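Phosphonomutase (Burkholderia cenocepacia J2315, PDB 4MG4) is a phosphonomutase of the phosphoenolpyruvate phosphomutase family, built on a TIM-type beta/alpha barrel. Local coordinates at residues A[30-35]-A[49-54]; A[91-96]-A[106-111]; A[117-122]-A[153-158]; A[136-141]-A[185-190]. One frame throughout, in Å; residues are numbered along the deposited sequence. Where two conformers were deposited one is given.

How the contacts relate
All four contacts belong to one closed barrel of eight parallel strands and its surrounding helices. Contact 1 pairs the first two strands, contact 2 lays helix 101-113 against the third, contact 3 pairs the fourth and fifth, and contact 4 joins two outer helices. Contacts 1 and 2 meet at D92, whose OD2 lies 3.0 Å from S54 N. Contacts 2 and 3, with centres about 9 Å apart, share a probable hydrogen bond of 2.7 Å between S111 OG and Y155 OH. R140 NH2 of contact 4 reaches S95 O of contact 2, and I141 of contact 4 packs on L121 of contact 3. Contacts 1 and 4 lie on opposite sides of the chain's centre, about 24 Å between centres.

Contact 1: A[30-35]-A[49-54]; sequences LFNVWD and ALATGS
N32 and A51 pair as a parallel beta bridge, CA to CA 4.8 Å, held by one nearly straight hydrogen bond from V33 N to A51 O (2.8 Å, 166° at the hydrogen). The same carbonyl oxygen also receives a CA-H...O contact from N32 CA at 3.2 Å. Further back the chains spread, and a water fills in: it accepts from F31 N and donates to A49 O at 2.7 Å. L30 spans from this wider part to the bridge: CD2 against A49 CB (3.8 Å), CD1 against A51 CB. The N32 amide lies on the same face of the sheet as A51. With CG beside its own backbone N (chi1 -70°), it brings OD1 to 3.3 Å from A51 CB and sets ND2 3.6 Å from G53 CA, where the glycine has no side chain to obstruct it. V33 turns to the helix side, its CG2 reaching L50 CB more loosely. There V33 and L50 both pack on helix 36-44, which connects the two strands. Through their backbones, L30 bonds to I239 of the last strand, and L50 and T52 to T90, so the pair continues the barrel wall in both directions.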
loop_
_atom_site.group_PDB
_atom_site.type_symbol
_atom_site.label_atom_id
_atom_site.label_comp_id
_atom_site.label_asym_id
_atom_site.label_seq_id
_atom_site.Cartn_x
_atom_site.Cartn_y
_atom_site.Cartn_z
ATOM N N LEU A 30 -13.525 3.658 13.191
ATOM C CA LEU A 30 -12.267 3.965 12.460
ATOM C C LEU A 30 -11.816 2.762 11.707
ATOM O O LEU A 30 -11.846 1.662 12.222
ATOM C CB LEU A 30 -11.102 4.375 13.404
ATOM C CG LEU A 30 -11.324 5.725 14.093
ATOM C CD1 LEU A 30 -10.211 5.994 15.111
ATOM C CD2 LEU A 30 -11.468 6.848 13.083
ATOM N N PHE A 31 -11.298 3.002 10.491
ATOM C CA PHE A 31 -10.672 1.980 9.661
ATOM C C PHE A 31 -9.229 2.431 9.463
ATOM O O PHE A 31 -8.950 3.665 9.278
ATOM C CB PHE A 31 -11.405 1.844 8.309
ATOM C CG PHE A 31 -12.827 1.539 8.483
ATOM C CD1 PHE A 31 -13.216 0.261 8.694
ATOM C CD2 PHE A 31 -13.749 2.574 8.618
ATOM C CE1 PHE A 31 -14.534 -0.051 8.911
ATOM C CE2 PHE A 31 -15.073 2.278 8.839
ATOM C CZ PHE A 31 -15.453 0.972 9.017
ATOM N N ASN A 32 -8.316 1.483 9.678
ATOM C CA ASN A 32 -6.908 1.792 9.630
ATOM C C ASN A 32 -6.430 1.813 8.176
ATOM O O ASN A 32 -6.680 0.854 7.444
ATOM C CB ASN A 32 -6.082 0.763 10.392
ATOM C CG ASN A 32 -6.272 0.836 11.867
ATOM O OD1 ASN A 32 -6.738 1.870 12.387
ATOM N ND2 ASN A 32 -5.957 -0.250 12.561
ATOM N N VAL A 33 -5.819 2.919 7.788
ATOM C CA VAL A 33 -5.224 3.108 6.461
ATOM C C VAL A 33 -3.702 3.021 6.635
ATOM O O VAL A 33 -3.172 3.111 7.735
ATOM C CB VAL A 33 -5.686 4.387 5.754
ATOM C CG1 VAL A 33 -7.200 4.350 5.543
ATOM C CG2 VAL A 33 -5.290 5.641 6.564
ATOM N N TRP A 34 -3.014 2.828 5.522
ATOM C CA TRP A 34 -1.593 2.503 5.521
ATOM C C TRP A 34 -0.777 3.254 4.466
ATOM O O TRP A 34 0.434 3.073 4.399
ATOM C CB TRP A 34 -1.404 0.984 5.372
ATOM C CG TRP A 34 -2.018 0.487 4.122
ATOM C CD1 TRP A 34 -1.412 0.351 2.894
ATOM C CD2 TRP A 34 -3.352 0.032 3.959
ATOM N NE1 TRP A 34 -2.294 -0.151 1.980
ATOM C CE2 TRP A 34 -3.493 -0.380 2.605
ATOM C CE3 TRP A 34 -4.451 -0.093 4.804
ATOM C CZ2 TRP A 34 -4.693 -0.843 2.106
ATOM C CZ3 TRP A 34 -5.642 -0.538 4.290
ATOM C CH2 TRP A 34 -5.738 -0.964 2.969
ATOM N N ASP A 35 -1.407 4.103 3.667
ATOM C CA ASP A 35 -0.726 4.922 2.665
ATOM C C ASP A 35 -1.701 5.956 2.148
ATOM O O ASP A 35 -2.886 5.957 2.524
ATOM C CB ASP A 35 -0.086 4.116 1.505
ATOM C CG ASP A 35 -1.084 3.292 0.704
ATOM O OD1 ASP A 35 -2.326 3.475 0.772
ATOM O OD2 ASP A 35 -0.598 2.415 -0.072
ATOM N N ALA A 49 -13.005 10.367 10.157
ATOM C CA ALA A 49 -11.640 10.514 10.592
ATOM C C ALA A 49 -10.886 9.307 10.063
ATOM O O ALA A 49 -11.518 8.306 9.711
ATOM C CB ALA A 49 -11.591 10.534 12.094
ATOM N N LEU A 50 -9.561 9.383 10.052
ATOM C CA LEU A 50 -8.684 8.264 9.689
ATOM C C LEU A 50 -7.748 7.866 10.844
ATOM O O LEU A 50 -7.309 8.727 11.630
ATOM C CB LEU A 50 -7.783 8.631 8.521
ATOM C CG LEU A 50 -8.574 9.103 7.259
ATOM C CD1 LEU A 50 -7.544 9.535 6.247
ATOM C CD2 LEU A 50 -9.558 8.084 6.711
ATOM N N ALA A 51 -7.410 6.577 10.877
ATOM C CA ALA A 51 -6.417 6.079 11.781
ATOM C C ALA A 51 -5.347 5.360 10.986
ATOM O O ALA A 51 -5.655 4.752 9.946
ATOM C CB ALA A 51 -7.028 5.102 12.769
ATOM N N THR A 52 -4.113 5.360 11.461
ATOM C CA THR A 52 -3.180 4.386 10.965
ATOM C C THR A 52 -3.167 3.211 11.910
ATOM O O THR A 52 -3.433 3.352 13.138
ATOM C CB THR A 52 -1.801 4.963 10.798
ATOM O OG1 THR A 52 -1.221 5.171 12.099
ATOM C CG2 THR A 52 -1.863 6.292 10.075
ATOM N N GLY A 53 -2.782 2.058 11.378
ATOM C CA GLY A 53 -2.577 0.897 12.212
ATOM C C GLY A 53 -1.139 0.441 11.995
ATOM O O GLY A 53 -0.690 0.290 10.864
ATOM N N SER A 54 -0.462 0.123 13.068
ATOM C CA SER A 54 0.945 -0.225 12.971
ATOM C C SER A 54 1.124 -1.510 12.178
ATOM O O SER A 54 2.087 -1.595 11.390
ATOM C CB SER A 54 1.621 -0.301 14.322
ATOM O OG SER A 54 1.257 -1.442 15.081
HETATM O O HOH W 1 -11.840 5.627 9.348
#

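Contact 2: A[91-96]-A[106-111]; sequences VDLESG and ETIAMS
L93 meets helix 101-113 with the end of its side chain, and the three helix residues it touches receive it differently. Its CD1 methyl comes to 3.6 Å from I108 CD1, the two side chains crossing at about a right angle. T107 and L93 slide past each other in opposite directions, with T107 CG2 4.1 Å from L93 CD1. S111, one turn further along the helix, offers only its CB to that methyl, and the same CB takes V91 CG1 at 3.9 Å. The serine hydroxyl is turned off this apolar patch: with chi1 at 77°, OG sits between the backbone N and the carbonyl carbon and donates to I108 O at 2.7 Å, in the carbonyl plane on a lone pair. It also bonds Y155 OH.

T107 has a second role at the other end of the contact. OG1 points opposite the carbonyl carbon (chi1 -64°) and donates to G96 O at 2.8 Å, approaching 30° from the carbonyl plane, while CG2 remains on the L93 side. R71 gives the same hydroxyl another polar partner. G96 closes a type II' turn that starts at L93, with G96 N bonded to L93 O. Overlapping the start of that turn, D92 OD1 accepts a hydrogen bond from E94 N at 2.9 Å, from above the carboxylate plane, an Asx turn.

Strand 89-92, its turning C-terminal loop and the helix that packs back over it form the opening half of a beta-alpha-beta unit, the repeating element of a TIM barrel.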
loop_
_atom_site.group_PDB
_atom_site.type_symbol
_atom_site.label_atom_id
_atom_site.label_comp_id
_atom_site.label_asym_id
_atom_site.label_seq_id
_atom_site.Cartn_x
_atom_site.Cartn_y
_atom_site.Cartn_z
ATOM N N VAL A 91 -2.644 8.428 14.874
ATOM C CA VAL A 91 -1.562 7.517 14.524
ATOM C C VAL A 91 -1.310 6.487 15.608
ATOM O O VAL A 91 -1.154 6.818 16.782
ATOM C CB VAL A 91 -0.275 8.295 14.165
ATOM C CG1 VAL A 91 0.244 9.130 15.320
ATOM C CG2 VAL A 91 0.835 7.333 13.786
ATOM N N ASP A 92 -1.156 5.234 15.196
ATOM C CA ASP A 92 -0.743 4.171 16.094
ATOM C C ASP A 92 0.745 4.256 16.327
ATOM O O ASP A 92 1.546 3.998 15.414
ATOM C CB ASP A 92 -1.140 2.815 15.521
ATOM C CG ASP A 92 -0.788 1.636 16.414
ATOM O OD1 ASP A 92 -0.274 1.798 17.528
ATOM O OD2 ASP A 92 -1.115 0.492 15.935
ATOM N N LEU A 93 1.134 4.652 17.522
ATOM C CA LEU A 93 2.577 4.729 17.891
ATOM C C LEU A 93 3.086 3.526 18.677
ATOM O O LEU A 93 4.179 3.582 19.262
ATOM C CB LEU A 93 2.829 5.995 18.676
ATOM C CG LEU A 93 2.503 7.255 17.868
ATOM C CD1 LEU A 93 2.675 8.473 18.728
ATOM C CD2 LEU A 93 3.348 7.384 16.596
ATOM N N GLU A 94 2.290 2.463 18.739
ATOM C CA GLU A 94 2.662 1.245 19.451
ATOM C C GLU A 94 3.038 1.614 20.886
ATOM O O GLU A 94 2.262 2.324 21.516
ATOM C CB GLU A 94 3.755 0.486 18.690
ATOM C CG GLU A 94 3.190 -0.015 17.362
ATOM C CD GLU A 94 4.180 -0.898 16.620
ATOM O OE1 GLU A 94 4.308 -2.052 17.067
ATOM O OE2 GLU A 94 4.833 -0.420 15.650
ATOM N N SER A 95 4.200 1.171 21.408
ATOM C CA SER A 95 4.599 1.510 22.787
ATOM C C SER A 95 5.246 2.890 22.902
ATOM O O SER A 95 5.578 3.311 24.005
ATOM C CB SER A 95 5.548 0.408 23.353
ATOM O OG SER A 95 6.776 0.494 22.718
ATOM N N GLY A 96 5.412 3.618 21.774
ATOM C CA GLY A 96 5.875 4.965 21.778
ATOM C C GLY A 96 7.283 5.185 21.251
ATOM O O GLY A 96 7.755 6.285 21.344
ATOM N N GLU A 106 9.354 12.718 22.728
ATOM C CA GLU A 106 9.901 13.084 21.406
ATOM C C GLU A 106 9.055 12.446 20.291
ATOM O O GLU A 106 8.715 13.063 19.312
ATOM C CB GLU A 106 11.358 12.676 21.256
ATOM C CG GLU A 106 11.963 12.976 19.884
ATOM C CD GLU A 106 13.480 12.675 19.798
ATOM O OE1 GLU A 106 14.244 13.107 20.663
ATOM O OE2 GLU A 106 13.906 12.015 18.829
ATOM N N THR A 107 8.713 11.196 20.438
ATOM C CA THR A 107 7.878 10.509 19.452
ATOM C C THR A 107 6.536 11.225 19.250
ATOM O O THR A 107 6.072 11.450 18.151
ATOM C CB THR A 107 7.676 9.036 19.849
ATOM O OG1 THR A 107 8.950 8.365 19.831
ATOM C CG2 THR A 107 6.719 8.312 18.890
ATOM N N ILE A 108 5.851 11.546 20.351
ATOM C CA ILE A 108 4.593 12.245 20.256
ATOM C C ILE A 108 4.781 13.608 19.601
ATOM O O ILE A 108 4.019 14.025 18.736
ATOM C CB ILE A 108 3.987 12.468 21.658
ATOM C CG1 ILE A 108 3.683 11.120 22.251
ATOM C CG2 ILE A 108 2.885 13.546 21.653
ATOM C CD1 ILE A 108 2.526 10.543 21.698
ATOM N N ALA A 109 5.818 14.318 20.002
ATOM C CA ALA A 109 6.095 15.618 19.418
ATOM C C ALA A 109 6.334 15.489 17.943
ATOM O O ALA A 109 5.881 16.332 17.185
ATOM C CB ALA A 109 7.305 16.314 20.090
ATOM N N MET A 110 7.035 14.450 17.514
ATOM C CA MET A 110 7.218 14.223 16.082
ATOM C C MET A 110 5.903 13.898 15.353
ATOM O O MET A 110 5.703 14.326 14.219
ATOM C CB MET A 110 8.265 13.160 15.849
ATOM C CG MET A 110 9.549 13.632 16.465
ATOM S SD MET A 110 10.440 14.718 15.345
ATOM C CE MET A 110 9.840 16.320 14.993
ATOM N N SER A 111 4.994 13.165 16.008
ATOM C CA SER A 111 3.709 12.848 15.400
ATOM C C SER A 111 2.920 14.109 15.147
ATOM O O SER A 111 2.219 14.210 14.154
ATOM C CB SER A 111 2.911 11.836 16.234
ATOM O OG SER A 111 2.309 12.472 17.375
#

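Contact 3: A[117-122]-A[153-158]; sequences IGCNLE and VDYFIN
Y155 lays one face of its ring against the backbone of G118: the glycine CA stands over the ring centre, 3.7 Å from the centroid and 12° off the normal, a CH-pi contact. The ring gets there by carrying CG anti to its backbone N (chi1 -175°), which swings it across to the neighbouring strand. C119 follows at the phenol end. Its CB is 3.2 Å from Y155 OH, and SG makes an oblique sulfur-aromatic contact, 3.8 Å from Y155 CE2. The hydroxyl itself is bonded to S111 of helix 101-113.

Along the strands the backbone ladder is regular and parallel. F156 N donates to I117 O, C119 N to F156 O at 2.8 Å, N158 N to C119 O, and L121 N to N158 O at 3.1 Å.

On the face opposite C119 and I157, the N120 and N158 side chains run alongside each other in the same direction, their amide planes steeply inclined to each other. N158 ND2 donates to N120 OD1 at 3.1 Å; the acceptor lies in the N158 amide plane, but the donor stands 47° above the N120 carbonyl plane, away from its lone pairs. N218 OD1 takes a second bond from the same ND2, which fixes the rotation of the N158 amide.

Such alternation, with N120, N158 and, nearer the start, F156 on one face and C119, I157 and L121 toward the helices, is that of adjacent parallel strands in a TIM barrel, here joined by the beta-alpha-beta crossover through helix 134-150.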
loop_
_atom_site.group_PDB
_atom_site.type_symbol
_atom_site.label_atom_id
_atom_site.label_comp_id
_atom_site.label_asym_id
_atom_site.label_seq_id
_atom_site.Cartn_x
_atom_site.Cartn_y
_atom_site.Cartn_z
ATOM N N ILE A 117 -3.331 14.325 14.941
ATOM C CA ILE A 117 -4.037 15.005 16.040
ATOM C C ILE A 117 -4.397 14.066 17.198
ATOM O O ILE A 117 -5.129 14.427 18.107
ATOM C CB ILE A 117 -5.262 15.792 15.503
ATOM C CG1 ILE A 117 -6.185 14.946 14.635
ATOM C CG2 ILE A 117 -4.726 16.944 14.669
ATOM C CD1 ILE A 117 -6.760 13.717 15.297
ATOM N N GLY A 118 -3.850 12.862 17.150
ATOM C CA GLY A 118 -3.925 11.958 18.278
ATOM C C GLY A 118 -3.115 10.720 18.022
ATOM O O GLY A 118 -2.486 10.581 16.931
ATOM N N CYS A 119 -3.083 9.824 19.008
ATOM C CA CYS A 119 -2.331 8.603 18.903
ATOM C C CYS A 119 -2.955 7.471 19.685
ATOM O O CYS A 119 -3.827 7.678 20.551
ATOM C CB CYS A 119 -0.868 8.760 19.342
ATOM S SG CYS A 119 -0.692 9.060 21.110
ATOM N N ASN A 120 -2.523 6.256 19.356
ATOM C CA ASN A 120 -2.636 5.138 20.295
ATOM C C ASN A 120 -1.260 4.893 20.898
ATOM O O ASN A 120 -0.237 4.855 20.154
ATOM C CB ASN A 120 -3.041 3.838 19.650
ATOM C CG ASN A 120 -4.541 3.744 19.394
ATOM O OD1 ASN A 120 -5.246 4.752 19.331
ATOM N ND2 ASN A 120 -5.025 2.513 19.247
ATOM N N LEU A 121 -1.238 4.751 22.225
ATOM C CA LEU A 121 0.024 4.497 22.960
ATOM C C LEU A 121 -0.245 3.323 23.877
ATOM O O LEU A 121 -1.155 3.383 24.702
ATOM C CB LEU A 121 0.437 5.737 23.778
ATOM C CG LEU A 121 1.727 5.697 24.587
ATOM C CD1 LEU A 121 2.906 5.467 23.665
ATOM C CD2 LEU A 121 1.858 7.015 25.320
ATOM N N GLU A 122 0.530 2.261 23.716
ATOM C CA GLU A 122 0.291 0.969 24.304
ATOM C C GLU A 122 1.232 0.688 25.483
ATOM O O GLU A 122 2.421 1.086 25.470
ATOM C CB GLU A 122 0.539 -0.051 23.177
ATOM C CG GLU A 122 0.173 -1.471 23.430
ATOM C CD GLU A 122 0.367 -2.315 22.151
ATOM O OE1 GLU A 122 0.527 -1.681 21.064
ATOM O OE2 GLU A 122 0.256 -3.567 22.226
ATOM N N VAL A 153 -1.372 22.053 21.179
ATOM C CA VAL A 153 -2.328 21.444 20.283
ATOM C C VAL A 153 -3.403 20.637 21.032
ATOM O O VAL A 153 -3.140 20.116 22.120
ATOM C CB VAL A 153 -1.655 20.517 19.254
ATOM C CG1 VAL A 153 -0.816 21.308 18.248
ATOM C CG2 VAL A 153 -0.832 19.438 19.907
ATOM N N ASP A 154 -4.563 20.522 20.398
ATOM C CA ASP A 154 -5.703 19.677 20.875
ATOM C C ASP A 154 -5.432 18.275 20.308
ATOM O O ASP A 154 -5.573 18.027 19.101
ATOM C CB ASP A 154 -6.992 20.257 20.339
ATOM C CG ASP A 154 -8.230 19.685 20.968
ATOM O OD1 ASP A 154 -8.153 18.624 21.586
ATOM O OD2 ASP A 154 -9.306 20.338 20.810
ATOM N N TYR A 155 -4.964 17.390 21.181
ATOM C CA TYR A 155 -4.375 16.105 20.761
ATOM C C TYR A 155 -4.883 14.997 21.650
ATOM O O TYR A 155 -4.858 15.119 22.885
ATOM C CB TYR A 155 -2.863 16.171 20.890
ATOM C CG TYR A 155 -2.070 14.975 20.383
ATOM C CD1 TYR A 155 -1.620 14.902 19.080
ATOM C CD2 TYR A 155 -1.745 13.925 21.214
ATOM C CE1 TYR A 155 -0.837 13.811 18.640
ATOM C CE2 TYR A 155 -0.944 12.868 20.801
ATOM C CZ TYR A 155 -0.500 12.805 19.497
ATOM O OH TYR A 155 0.298 11.770 19.032
ATOM N N PHE A 156 -5.380 13.944 21.022
ATOM C CA PHE A 156 -6.092 12.872 21.730
ATOM C C PHE A 156 -5.151 11.671 21.944
ATOM O O PHE A 156 -4.778 10.933 20.989
ATOM C CB PHE A 156 -7.335 12.508 20.943
ATOM C CG PHE A 156 -8.329 11.666 21.690
ATOM C CD1 PHE A 156 -8.101 10.295 21.892
ATOM C CD2 PHE A 156 -9.492 12.217 22.156
ATOM C CE1 PHE A 156 -9.016 9.507 22.592
ATOM C CE2 PHE A 156 -10.404 11.416 22.871
ATOM C CZ PHE A 156 -10.156 10.088 23.092
ATOM N N ILE A 157 -4.818 11.420 23.207
ATOM C CA ILE A 157 -4.008 10.252 23.595
ATOM C C ILE A 157 -4.934 9.124 23.974
ATOM O O ILE A 157 -5.597 9.173 25.000
ATOM C CB ILE A 157 -3.012 10.577 24.756
ATOM C CG1 ILE A 157 -2.037 11.685 24.293
ATOM C CG2 ILE A 157 -2.236 9.340 25.155
ATOM C CD1 ILE A 157 -1.171 12.220 25.429
ATOM N N ASN A 158 -4.999 8.132 23.103
ATOM C CA ASN A 158 -5.831 6.942 23.326
ATOM C C ASN A 158 -4.882 5.901 23.935
ATOM O O ASN A 158 -4.043 5.362 23.258
ATOM C CB ASN A 158 -6.416 6.464 22.004
ATOM C CG ASN A 158 -7.557 5.474 22.161
ATOM O OD1 ASN A 158 -8.360 5.560 23.088
ATOM N ND2 ASN A 158 -7.693 4.589 21.174
#

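Contact 4: A[136-141]-A[185-190]; sequences EAAARI and RAYAAA
Y187 OH is gripped by two groups beyond the contact, D123 OD2 and R183 NH1, and against it, across the helix interface, rests A137 CB at 3.4 Å. These bonds fix the far end of a ring whose flat side receives I141. The isoleucine CD1 stands over one face, 3.8 Å from the centroid and 29° off the normal, a CH-pi contact shifted toward the root of the ring, where CD1 is 3.4 Å from Y187 CG. The two side chains cross at about a right angle. A chi1 of -59° sets Y187 CG anti to the carbonyl carbon and leans the ring toward helix 134-150.

Beside the ring the helices meet through small residues. A138 CB touches Y187 CD1 as well as A190 CB, 4.0 Å away, and A190 CB also touches I141 CG2 at 3.9 Å and A138 O at 3.3 Å. With alanines on both sides, the axes of 136-141 and 185-190 approach to 8.4 Å and run in the same general direction, crossing at -27°. No hydrogen bond links the two segments.

On the barrel side, I141 and Y187 both rest on A159 of strand 156-160. Two near-parallel helices, consecutive in the outer layer and flanking the strand between them, are characteristic of the TIM-barrel fold.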
loop_
_atom_site.group_PDB
_atom_site.type_symbol
_atom_site.label_atom_id
_atom_site.label_comp_id
_atom_site.label_asym_id
_atom_site.label_seq_id
_atom_site.Cartn_x
_atom_site.Cartn_y
_atom_site.Cartn_z
ATOM N N GLU A 136 4.950 2.882 35.405
ATOM C CA GLU A 136 5.899 3.064 34.287
ATOM C C GLU A 136 5.134 3.419 33.021
ATOM O O GLU A 136 5.482 4.340 32.304
ATOM C CB GLU A 136 6.728 1.802 34.071
ATOM C CG GLU A 136 7.997 2.080 33.284
ATOM C CD GLU A 136 8.588 0.876 32.585
ATOM O OE1 GLU A 136 9.033 -0.034 33.327
ATOM O OE2 GLU A 136 8.587 0.874 31.303
ATOM N N ALA A 137 4.039 2.717 32.799
ATOM C CA ALA A 137 3.152 2.983 31.653
ATOM C C ALA A 137 2.544 4.380 31.749
ATOM O O ALA A 137 2.481 5.106 30.802
ATOM C CB ALA A 137 2.056 1.934 31.544
ATOM N N ALA A 138 2.095 4.750 32.932
ATOM C CA ALA A 138 1.522 6.075 33.163
ATOM C C ALA A 138 2.523 7.180 32.977
ATOM O O ALA A 138 2.181 8.214 32.456
ATOM C CB ALA A 138 0.884 6.161 34.546
ATOM N N ALA A 139 3.792 6.947 33.334
ATOM C CA ALA A 139 4.806 7.940 33.139
ATOM C C ALA A 139 5.059 8.269 31.652
ATOM O O ALA A 139 5.361 9.433 31.313
ATOM C CB ALA A 139 6.113 7.509 33.821
ATOM N N ARG A 140 4.935 7.240 30.813
ATOM C CA ARG A 140 5.074 7.419 29.337
ATOM C C ARG A 140 3.873 8.247 28.834
ATOM O O ARG A 140 4.040 9.184 28.046
ATOM C CB ARG A 140 5.238 6.071 28.677
ATOM C CG ARG A 140 6.459 5.304 29.171
ATOM C CD ARG A 140 6.462 3.834 28.828
ATOM N NE ARG A 140 6.679 3.604 27.425
ATOM C CZ ARG A 140 7.872 3.564 26.831
ATOM N NH1 ARG A 140 8.996 3.801 27.504
ATOM N NH2 ARG A 140 7.921 3.300 25.522
ATOM N N ILE A 141 2.677 7.969 29.352
ATOM C CA ILE A 141 1.484 8.762 28.981
ATOM C C ILE A 141 1.661 10.219 29.411
ATOM O O ILE A 141 1.373 11.163 28.708
ATOM C CB ILE A 141 0.213 8.164 29.585
ATOM C CG1 ILE A 141 -0.109 6.853 28.851
ATOM C CG2 ILE A 141 -0.958 9.131 29.493
ATOM C CD1 ILE A 141 -0.970 5.945 29.641
ATOM N N ARG A 185 -7.621 4.210 35.429
ATOM C CA ARG A 185 -7.559 5.336 36.367
ATOM C C ARG A 185 -6.174 5.988 36.416
ATOM O O ARG A 185 -6.059 7.231 36.452
ATOM C CB ARG A 185 -8.036 4.911 37.760
ATOM C CG ARG A 185 -9.516 4.589 37.856
ATOM C CD ARG A 185 -9.979 4.368 39.290
ATOM N NE ARG A 185 -9.378 3.215 39.913
ATOM C CZ ARG A 185 -9.818 1.962 39.836
ATOM N NH1 ARG A 185 -10.939 1.660 39.203
ATOM N NH2 ARG A 185 -9.150 1.001 40.463
ATOM N N ALA A 186 -5.137 5.185 36.429
ATOM C CA ALA A 186 -3.773 5.715 36.436
ATOM C C ALA A 186 -3.487 6.466 35.133
ATOM O O ALA A 186 -2.873 7.523 35.137
ATOM C CB ALA A 186 -2.752 4.598 36.634
ATOM N N TYR A 187 -3.905 5.870 34.018
ATOM C CA TYR A 187 -3.662 6.489 32.722
ATOM C C TYR A 187 -4.444 7.789 32.524
ATOM O O TYR A 187 -3.890 8.762 32.008
ATOM C CB TYR A 187 -3.967 5.497 31.571
ATOM C CG TYR A 187 -3.155 4.235 31.602
ATOM C CD1 TYR A 187 -2.096 4.042 32.460
ATOM C CD2 TYR A 187 -3.443 3.195 30.721
ATOM C CE1 TYR A 187 -1.385 2.829 32.493
ATOM C CE2 TYR A 187 -2.754 2.015 30.738
ATOM C CZ TYR A 187 -1.695 1.813 31.618
ATOM O OH TYR A 187 -1.019 0.596 31.640
ATOM N N ALA A 188 -5.692 7.834 32.973
ATOM C CA ALA A 188 -6.445 9.073 32.986
ATOM C C ALA A 188 -5.775 10.167 33.834
ATOM O O ALA A 188 -5.651 11.284 33.410
ATOM C CB ALA A 188 -7.826 8.817 33.508
ATOM N N ALA A 189 -5.315 9.790 35.008
ATOM C CA ALA A 189 -4.671 10.757 35.875
ATOM C C ALA A 189 -3.410 11.321 35.247
ATOM O O ALA A 189 -3.085 12.478 35.446
ATOM C CB ALA A 189 -4.405 10.171 37.242
ATOM N N ALA A 190 -2.693 10.511 34.482
ATOM C CA ALA A 190 -1.473 10.899 33.777
ATOM C C ALA A 190 -1.727 11.732 32.512
ATOM O O ALA A 190 -0.778 12.298 31.956
ATOM C CB ALA A 190 -0.687 9.645 33.383
#